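PDB 6JPK: aspartate aminotransferase, cytoplasmic from Schizosaccharomyces pombe 972h-, which catalyses the pyridoxal 5'-phosphate-dependent, reversible transfer of an amino group from L-aspartate to 2-oxoglutarate, giving oxaloacetate and L-glutamate. Local coordinates for residues Q23-V37 and H375-L389. The protein carries 1 engineered substitution. Sequence-based numbering, arbitrary orientation.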
ATOM      1  N   GLN A  23      -3.353  27.943   3.708  1.00 22.51           N
ATOM      2  CA  GLN A  23      -3.794  29.321   3.528  1.00 24.94           C
ATOM      3  C   GLN A  23      -5.315  29.416   3.510  1.00 16.47           C
ATOM      4  O   GLN A  23      -5.887  30.354   4.071  1.00 11.91           O
ATOM      5  CB  GLN A  23      -3.205  29.898   2.246  1.00 31.82           C
ATOM      6  CG  GLN A  23      -1.699  29.824   2.180  1.00 39.28           C
ATOM      7  CD  GLN A  23      -1.167  30.257   0.831  1.00 45.01           C
ATOM      8  OE1 GLN A  23      -0.847  29.425  -0.023  1.00 45.17           O
ATOM      9  NE2 GLN A  23      -1.077  31.569   0.625  1.00 46.66           N
ATOM     10  N   TYR A  24      -5.983  28.465   2.853  1.00 13.99           N
ATOM     11  CA  TYR A  24      -7.439  28.405   2.920  1.00 13.65           C
ATOM     12  C   TYR A  24      -7.914  28.380   4.371  1.00 16.03           C
ATOM     13  O   TYR A  24      -8.829  29.121   4.756  1.00 14.27           O
ATOM     14  CB  TYR A  24      -7.951  27.172   2.160  1.00 11.81           C
ATOM     15  CG  TYR A  24      -9.425  26.926   2.369  1.00 16.49           C
ATOM     16  CD1 TYR A  24     -10.374  27.637   1.641  1.00 17.98           C
ATOM     17  CD2 TYR A  24      -9.875  26.008   3.315  1.00 17.55           C
ATOM     18  CE1 TYR A  24     -11.742  27.432   1.845  1.00 19.23           C
ATOM     19  CE2 TYR A  24     -11.238  25.795   3.523  1.00 17.00           C
ATOM     20  CZ  TYR A  24     -12.162  26.512   2.785  1.00 19.29           C
ATOM     21  OH  TYR A  24     -13.510  26.310   2.976  1.00 24.04           O
ATOM     22  N   HIS A  25      -7.287  27.536   5.200  1.00 19.16           N
ATOM     23  CA  HIS A  25      -7.799  27.329   6.551  1.00 23.85           C
ATOM     24  C   HIS A  25      -7.575  28.543   7.441  1.00 23.23           C
ATOM     25  O   HIS A  25      -8.370  28.781   8.358  1.00 23.02           O
ATOM     26  CB  HIS A  25      -7.184  26.071   7.161  1.00 28.74           C
ATOM     27  CG  HIS A  25      -7.700  24.810   6.546  1.00 35.66           C
ATOM     28  ND1 HIS A  25      -9.042  24.491   6.527  1.00 38.75           N
ATOM     29  CD2 HIS A  25      -7.067  23.802   5.902  1.00 36.89           C
ATOM     30  CE1 HIS A  25      -9.211  23.337   5.907  1.00 37.17           C
ATOM     31  NE2 HIS A  25      -8.029  22.899   5.519  1.00 37.33           N
ATOM     32  N   GLN A  26      -6.533  29.336   7.171  1.00 20.60           N
ATOM     33  CA  GLN A  26      -6.276  30.539   7.958  1.00 22.76           C
ATOM     34  C   GLN A  26      -7.161  31.721   7.559  1.00 21.18           C
ATOM     35  O   GLN A  26      -7.295  32.670   8.339  1.00 23.12           O
ATOM     36  CB  GLN A  26      -4.798  30.941   7.834  1.00 21.03           C
ATOM     37  N   ASP A  27      -7.753  31.696   6.370  1.00 17.53           N
ATOM     38  CA  ASP A  27      -8.593  32.796   5.911  1.00 14.65           C
ATOM     39  C   ASP A  27      -9.864  32.884   6.760  1.00 15.21           C
ATOM     40  O   ASP A  27     -10.580  31.892   6.929  1.00 11.40           O
ATOM     41  CB  ASP A  27      -8.944  32.590   4.433  1.00 15.30           C
ATOM     42  CG  ASP A  27      -9.561  33.815   3.797  1.00 19.82           C
ATOM     43  OD1 ASP A  27     -10.371  34.494   4.465  1.00 24.71           O
ATOM     44  OD2 ASP A  27      -9.223  34.115   2.632  1.00 20.86           O
ATOM     45  N   GLU A  28     -10.157  34.081   7.268  1.00 15.27           N
ATOM     46  CA  GLU A  28     -11.274  34.305   8.181  1.00 17.86           C
ATOM     47  C   GLU A  28     -12.543  34.775   7.480  1.00 18.53           C
ATOM     48  O   GLU A  28     -13.558  35.002   8.153  1.00 18.63           O
ATOM     49  CB  GLU A  28     -10.869  35.324   9.257  1.00 17.51           C
ATOM     50  CG  GLU A  28      -9.656  34.859  10.058  1.00 23.12           C
ATOM     51  CD  GLU A  28      -9.194  35.853  11.123  1.00 31.86           C
ATOM     52  OE1 GLU A  28      -8.092  35.639  11.675  1.00 34.18           O
ATOM     53  OE2 GLU A  28      -9.917  36.840  11.410  1.00 34.71           O
ATOM     54  N   ASP A  29     -12.525  34.908   6.156  1.00 14.27           N
ATOM     55  CA  ASP A  29     -13.694  35.444   5.473  1.00 13.42           C
ATOM     56  C   ASP A  29     -14.740  34.349   5.285  1.00 12.52           C
ATOM     57  O   ASP A  29     -14.411  33.259   4.800  1.00 13.42           O
ATOM     58  CB  ASP A  29     -13.316  36.046   4.129  1.00 16.19           C
ATOM     59  CG  ASP A  29     -14.427  36.923   3.548  1.00 22.33           C
ATOM     60  OD1 ASP A  29     -15.500  36.395   3.177  1.00 18.84           O
ATOM     61  OD2 ASP A  29     -14.224  38.154   3.470  1.00 26.58           O
ATOM     62  N   PRO A  30     -16.001  34.605   5.640  1.00 15.07           N
ATOM     63  CA  PRO A  30     -17.037  33.563   5.501  1.00 16.87           C
ATOM     64  C   PRO A  30     -17.296  33.110   4.065  1.00 16.41           C
ATOM     65  O   PRO A  30     -17.805  31.998   3.868  1.00 15.59           O
ATOM     66  CB  PRO A  30     -18.283  34.221   6.119  1.00 18.15           C
ATOM     67  CG  PRO A  30     -17.994  35.680   6.153  1.00 18.46           C
ATOM     68  CD  PRO A  30     -16.509  35.822   6.302  1.00 14.43           C
ATOM     69  N   LYS A  31     -16.941  33.910   3.058  1.00 12.87           N
ATOM     70  CA  LYS A  31     -17.199  33.573   1.662  1.00 12.17           C
ATOM     71  C   LYS A  31     -16.079  32.760   1.018  1.00 14.64           C
ATOM     72  O   LYS A  31     -16.118  32.530  -0.199  1.00 14.74           O
ATOM     73  CB  LYS A  31     -17.450  34.849   0.854  1.00 16.83           C
ATOM     74  CG  LYS A  31     -18.572  35.717   1.445  1.00 18.59           C
ATOM     75  CD  LYS A  31     -19.298  36.541   0.378  1.00 25.00           C
ATOM     76  CE  LYS A  31     -20.614  37.180   0.909  1.00 30.25           C
ATOM     77  NZ  LYS A  31     -21.778  36.249   1.280  1.00 24.16           N
ATOM     78  N   LYS A  32     -15.102  32.296   1.793  1.00 13.47           N
ATOM     79  CA  LYS A  32     -13.975  31.599   1.187  1.00 12.08           C
ATOM     80  C   LYS A  32     -14.418  30.277   0.563  1.00 10.51           C
ATOM     81  O   LYS A  32     -15.381  29.648   1.004  1.00 10.61           O
ATOM     82  CB  LYS A  32     -12.871  31.360   2.214  1.00 12.42           C
ATOM     83  CG  LYS A  32     -13.252  30.457   3.389  1.00 14.17           C
ATOM     84  CD  LYS A  32     -12.045  30.310   4.323  1.00 13.48           C
ATOM     85  CE  LYS A  32     -12.211  29.184   5.342  1.00 14.13           C
ATOM     86  NZ  LYS A  32     -11.063  29.205   6.295  1.00 14.98           N
ATOM     87  N   VAL A  33     -13.714  29.871  -0.495  1.00 10.14           N
ATOM     88  CA  VAL A  33     -13.996  28.630  -1.215  1.00 12.50           C
ATOM     89  C   VAL A  33     -12.673  27.918  -1.471  1.00 15.47           C
ATOM     90  O   VAL A  33     -11.710  28.540  -1.934  1.00  9.34           O
ATOM     91  CB  VAL A  33     -14.729  28.885  -2.552  1.00  9.85           C
ATOM     92  CG1 VAL A  33     -15.095  27.552  -3.254  1.00 11.88           C
ATOM     93  CG2 VAL A  33     -15.975  29.753  -2.343  1.00 10.33           C
ATOM     94  N   ASN A  34     -12.620  26.619  -1.171  1.00  9.12           N
ATOM     95  CA  ASN A  34     -11.454  25.799  -1.507  1.00 12.93           C
ATOM     96  C   ASN A  34     -11.729  25.138  -2.849  1.00 11.58           C
ATOM     97  O   ASN A  34     -12.522  24.197  -2.944  1.00 11.06           O
ATOM     98  CB  ASN A  34     -11.161  24.758  -0.432  1.00 15.66           C
ATOM     99  CG  ASN A  34      -9.842  24.030  -0.674  1.00 17.23           C
ATOM    100  OD1 ASN A  34      -9.288  24.077  -1.771  1.00 15.46           O
ATOM    101  ND2 ASN A  34      -9.335  23.363   0.351  1.00 19.24           N
ATOM    102  N   MET A  35     -11.081  25.631  -3.900  1.00  9.64           N
ATOM    103  CA  MET A  35     -11.253  25.054  -5.225  1.00 15.64           C
ATOM    104  C   MET A  35     -10.076  24.183  -5.628  1.00 10.32           C
ATOM    105  O   MET A  35      -9.798  24.027  -6.814  1.00 11.24           O
ATOM    106  CB  MET A  35     -11.498  26.150  -6.256  1.00 23.42           C
ATOM    107  CG  MET A  35     -12.956  26.559  -6.311  1.00 29.85           C
ATOM    108  SD  MET A  35     -13.067  28.323  -6.540  1.00 35.20           S
ATOM    109  CE  MET A  35     -12.604  28.468  -8.256  1.00 35.51           C
ATOM    110  N   SER A  36      -9.383  23.606  -4.660  1.00 11.16           N
ATOM    111  CA  SER A  36      -8.283  22.702  -4.950  1.00 15.70           C
ATOM    112  C   SER A  36      -8.540  21.295  -4.423  1.00 16.42           C
ATOM    113  O   SER A  36      -7.640  20.450  -4.498  1.00 21.23           O
ATOM    114  CB  SER A  36      -6.978  23.253  -4.368  1.00 14.79           C
ATOM    115  OG  SER A  36      -7.038  23.230  -2.955  1.00 21.74           O
ATOM    116  N   VAL A  37      -9.740  21.015  -3.914  1.00 15.66           N
ATOM    117  CA  VAL A  37     -10.022  19.721  -3.290  1.00 22.06           C
ATOM    118  C   VAL A  37     -10.057  18.652  -4.375  1.00 16.66           C
ATOM    119  O   VAL A  37     -10.797  18.761  -5.357  1.00 12.95           O
ATOM    120  CB  VAL A  37     -11.335  19.753  -2.476  1.00 27.30           C
ATOM    121  CG1 VAL A  37     -11.341  20.915  -1.488  1.00 31.82           C
ATOM    122  CG2 VAL A  37     -12.597  19.813  -3.355  1.00 27.05           C
ATOM    123  N   HIS A 375     -11.289  35.435  -1.940  1.00 11.14           N
ATOM    124  CA  HIS A 375     -10.998  34.335  -1.021  1.00 10.88           C
ATOM    125  C   HIS A 375     -11.235  32.980  -1.677  1.00 12.85           C
ATOM    126  O   HIS A 375     -11.721  32.039  -1.041  1.00 11.24           O
ATOM    127  CB  HIS A 375     -11.816  34.491   0.263  1.00 11.21           C
ATOM    128  CG  HIS A 375     -11.726  35.871   0.829  1.00 11.70           C
ATOM    129  ND1 HIS A 375     -10.682  36.271   1.635  1.00 13.60           N
ATOM    130  CD2 HIS A 375     -12.484  36.972   0.619  1.00 13.24           C
ATOM    131  CE1 HIS A 375     -10.835  37.549   1.945  1.00 17.23           C
ATOM    132  NE2 HIS A 375     -11.920  37.998   1.339  1.00 15.51           N
ATOM    133  N   LEU A 376     -10.906  32.889  -2.966  1.00 10.91           N
ATOM    134  CA  LEU A 376     -10.912  31.633  -3.706  1.00  9.83           C
ATOM    135  C   LEU A 376      -9.509  31.060  -3.704  1.00  9.51           C
ATOM    136  O   LEU A 376      -8.557  31.759  -4.071  1.00 11.89           O
ATOM    137  CB  LEU A 376     -11.361  31.826  -5.154  1.00  9.83           C
ATOM    138  CG  LEU A 376     -12.627  32.633  -5.390  1.00 10.55           C
ATOM    139  CD1 LEU A 376     -12.941  32.589  -6.858  1.00 10.16           C
ATOM    140  CD2 LEU A 376     -13.780  32.067  -4.561  1.00 12.16           C
ATOM    141  N   TYR A 377      -9.391  29.783  -3.337  1.00  9.21           N
ATOM    142  CA  TYR A 377      -8.102  29.118  -3.177  1.00  9.28           C
ATOM    143  C   TYR A 377      -7.961  28.016  -4.230  1.00  9.83           C
ATOM    144  O   TYR A 377      -8.661  26.999  -4.177  1.00  8.43           O
ATOM    145  CB  TYR A 377      -7.968  28.589  -1.746  1.00  8.93           C
ATOM    146  CG  TYR A 377      -7.765  29.749  -0.785  1.00 13.32           C
ATOM    147  CD1 TYR A 377      -8.848  30.508  -0.313  1.00 10.84           C
ATOM    148  CD2 TYR A 377      -6.487  30.129  -0.411  1.00 16.05           C
ATOM    149  CE1 TYR A 377      -8.641  31.585   0.533  1.00 10.00           C
ATOM    150  CE2 TYR A 377      -6.272  31.183   0.424  1.00  9.67           C
ATOM    151  CZ  TYR A 377      -7.338  31.913   0.889  1.00 10.50           C
ATOM    152  OH  TYR A 377      -7.065  32.975   1.711  1.00 11.12           O
ATOM    153  N   PHE A 378      -7.073  28.237  -5.200  1.00  8.52           N
ATOM    154  CA  PHE A 378      -6.799  27.258  -6.250  1.00  8.22           C
ATOM    155  C   PHE A 378      -5.409  27.530  -6.820  1.00 11.25           C
ATOM    156  O   PHE A 378      -4.758  28.526  -6.486  1.00  9.22           O
ATOM    157  CB  PHE A 378      -7.897  27.247  -7.334  1.00  8.26           C
ATOM    158  CG  PHE A 378      -8.147  28.582  -8.023  1.00  8.86           C
ATOM    159  CD1 PHE A 378      -8.823  29.609  -7.382  1.00 10.92           C
ATOM    160  CD2 PHE A 378      -7.755  28.779  -9.348  1.00  8.54           C
ATOM    161  CE1 PHE A 378      -9.076  30.824  -8.031  1.00 10.57           C
ATOM    162  CE2 PHE A 378      -8.020  29.978 -10.006  1.00 10.89           C
ATOM    163  CZ  PHE A 378      -8.676  31.005  -9.349  1.00  9.14           C
ATOM    164  N   SER A 379      -4.958  26.615  -7.678  1.00 12.02           N
ATOM    165  CA  SER A 379      -3.568  26.586  -8.120  1.00 10.44           C
ATOM    166  C   SER A 379      -3.234  27.767  -9.024  1.00  9.20           C
ATOM    167  O   SER A 379      -4.061  28.232  -9.810  1.00  9.31           O
ATOM    168  CB  SER A 379      -3.276  25.283  -8.874  1.00 16.50           C
ATOM    169  OG  SER A 379      -3.760  24.145  -8.184  1.00 19.42           O
ATOM    170  N   ALA A 380      -1.980  28.219  -8.929  1.00  9.10           N
ATOM    171  CA  ALA A 380      -1.486  29.352  -9.708  1.00 12.30           C
ATOM    172  C   ALA A 380      -1.524  29.105 -11.213  1.00 13.23           C
ATOM    173  O   ALA A 380      -1.571  30.070 -11.981  1.00 11.64           O
ATOM    174  CB  ALA A 380      -0.059  29.694  -9.280  1.00 12.64           C
ATOM    175  N   ASN A 381      -1.504  27.845 -11.660  1.00  9.02           N
ATOM    176  CA  ASN A 381      -1.639  27.548 -13.082  1.00  9.42           C
ATOM    177  C   ASN A 381      -3.087  27.643 -13.566  1.00 10.02           C
ATOM    178  O   ASN A 381      -3.371  27.325 -14.724  1.00 10.36           O
ATOM    179  CB  ASN A 381      -1.068  26.156 -13.389  1.00  9.36           C
ATOM    180  CG  ASN A 381      -1.789  25.030 -12.649  1.00 11.85           C
ATOM    181  OD1 ASN A 381      -2.821  25.240 -12.019  1.00 13.88           O
ATOM    182  ND2 ASN A 381      -1.236  23.815 -12.733  1.00 15.30           N
ATOM    183  N   GLY A 382      -4.011  28.058 -12.705  1.00  9.22           N
ATOM    184  CA  GLY A 382      -5.396  28.194 -13.102  1.00  8.34           C
ATOM    185  C   GLY A 382      -6.225  26.932 -13.003  1.00  8.28           C
ATOM    186  O   GLY A 382      -7.399  26.956 -13.395  1.00  8.18           O
ATOM    187  N   ARG A 383      -5.668  25.839 -12.483  1.00  7.85           N
ATOM    188  CA  ARG A 383      -6.463  24.630 -12.294  1.00  7.65           C
ATOM    189  C   ARG A 383      -7.447  24.823 -11.145  1.00  7.72           C
ATOM    190  O   ARG A 383      -7.054  25.249 -10.057  1.00  7.76           O
ATOM    191  CB  ARG A 383      -5.569  23.425 -11.998  1.00  7.40           C
ATOM    192  CG  ARG A 383      -6.373  22.113 -11.877  1.00  9.00           C
ATOM    193  CD  ARG A 383      -5.697  21.090 -10.981  1.00 16.12           C
ATOM    194  NE  ARG A 383      -5.624  21.553  -9.605  1.00 25.68           N
ATOM    195  CZ  ARG A 383      -5.573  20.755  -8.543  1.00 27.10           C
ATOM    196  NH1 ARG A 383      -5.590  19.441  -8.694  1.00 25.19           N
ATOM    197  NH2 ARG A 383      -5.514  21.281  -7.325  1.00 26.74           N
ATOM    198  N   ILE A 384      -8.728  24.501 -11.384  1.00  7.75           N
ATOM    199  CA  ILE A 384      -9.710  24.420 -10.310  1.00  9.44           C
ATOM    200  C   ILE A 384     -10.303  23.021 -10.255  1.00 11.63           C
ATOM    201  O   ILE A 384     -10.365  22.286 -11.248  1.00 13.39           O
ATOM    202  CB  ILE A 384     -10.842  25.458 -10.437  1.00 10.56           C
ATOM    203  CG1 ILE A 384     -11.643  25.240 -11.722  1.00 10.09           C
ATOM    204  CG2 ILE A 384     -10.269  26.885 -10.356  1.00  9.72           C
ATOM    205  CD1 ILE A 384     -12.947  26.057 -11.758  1.00 11.08           C
ATOM    206  N   SER A 385     -10.755  22.658  -9.069  1.00 11.75           N
ATOM    207  CA  SER A 385     -11.584  21.474  -8.902  1.00 13.30           C
ATOM    208  C   SER A 385     -13.048  21.885  -8.982  1.00 14.88           C
ATOM    209  O   SER A 385     -13.515  22.719  -8.190  1.00 14.66           O
ATOM    210  CB  SER A 385     -11.286  20.795  -7.573  1.00 15.78           C
ATOM    211  OG  SER A 385     -12.269  19.824  -7.308  1.00 17.04           O
ATOM    212  N   MET A 386     -13.767  21.318  -9.951  1.00 13.27           N
ATOM    213  CA  MET A 386     -15.184  21.633 -10.075  1.00 14.55           C
ATOM    214  C   MET A 386     -15.981  21.131  -8.878  1.00 15.55           C
ATOM    215  O   MET A 386     -17.087  21.626  -8.637  1.00 14.70           O
ATOM    216  CB  MET A 386     -15.759  21.039 -11.365  1.00 16.94           C
ATOM    217  CG  MET A 386     -15.164  21.590 -12.662  1.00 17.64           C
ATOM    218  SD  MET A 386     -15.442  23.363 -12.892  1.00 15.96           S
ATOM    219  CE  MET A 386     -17.221  23.450 -12.686  1.00 14.65           C
ATOM    220  N   ALA A 387     -15.444  20.172  -8.115  1.00 14.43           N
ATOM    221  CA  ALA A 387     -16.198  19.620  -6.992  1.00 16.96           C
ATOM    222  C   ALA A 387     -16.405  20.650  -5.894  1.00 15.60           C
ATOM    223  O   ALA A 387     -17.368  20.542  -5.125  1.00 13.55           O
ATOM    224  CB  ALA A 387     -15.493  18.383  -6.422  1.00 15.20           C
ATOM    225  N   GLY A 388     -15.518  21.650  -5.805  1.00 12.59           N
ATOM    226  CA  GLY A 388     -15.679  22.692  -4.807  1.00 12.80           C
ATOM    227  C   GLY A 388     -16.813  23.648  -5.109  1.00 14.47           C
ATOM    228  O   GLY A 388     -17.271  24.357  -4.203  1.00 15.55           O
ATOM    229  N   LEU A 389     -17.278  23.675  -6.358  1.00 10.58           N
ATOM    230  CA  LEU A 389     -18.349  24.559  -6.785  1.00  9.34           C
ATOM    231  C   LEU A 389     -19.703  23.912  -6.516  1.00 11.99           C
ATOM    232  O   LEU A 389     -19.892  22.709  -6.744  1.00  9.37           O
ATOM    233  CB  LEU A 389     -18.222  24.891  -8.273  1.00 14.73           C
ATOM    234  CG  LEU A 389     -17.544  26.205  -8.696  1.00 21.06           C
ATOM    235  CD1 LEU A 389     -16.214  26.369  -8.024  1.00 25.34           C
ATOM    236  CD2 LEU A 389     -17.371  26.232 -10.196  1.00 21.74           C
TER
HETATM  237  O   HOH W   1     -12.599  22.240  -5.163  1.00 35.37           O
HETATM  238  O   HOH W   2      -6.743  24.085  -7.800  1.00 12.90           O
HETATM  239  O   HOH W   3      -6.201  18.652  -5.766  1.00 27.42           O
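The His375 imidazole meets two aspartates, Asp27 at its edge and Asp29 over one face. Asp27 OD2 accepts from His375 ND1 (2.8 Å) on its syn lone pair, close to the ring plane. Asp29 contributes by stacking, not by a hydrogen bond: CB lies over the ring centre, 3.5 Å above the plane, and its carboxylate is at 24° to the ring. The same Asp27 OD2 takes the Tyr377 hydroxyl (2.6 Å) on its anti side, and OD1 closes an Asx turn on Asp29 N. Asp27 CG, anti to the backbone N (chi1 -168°), carries the carboxylate toward 375-377, where OD2 sits between the two donors. Tyr24 CA sits over the centre of one Tyr377 face (CH-pi), and the Tyr24 ring edge points at that ring in an offset edge-to-face pair, planes 83° apart. Beyond, Val33-Asn34 and Leu376-Tyr377 pair as a two-strand parallel sheet. Met35, bent at chi2 and chi3, places CE 3.5 Å from Ile384 CG2 and over a Phe378 face. Ser385 donates two hydrogen bonds, N to Met35 O (2.8 Å) and OG to Val37 O (2.7 Å), tying the chain before Gly38 to the strand of Arg383, both probable L-aspartate-binding residues. Two nearby carboxylates could favour a protonated His375, though Asp27 OD2 also shares its charge with the Tyr377 hydroxyl.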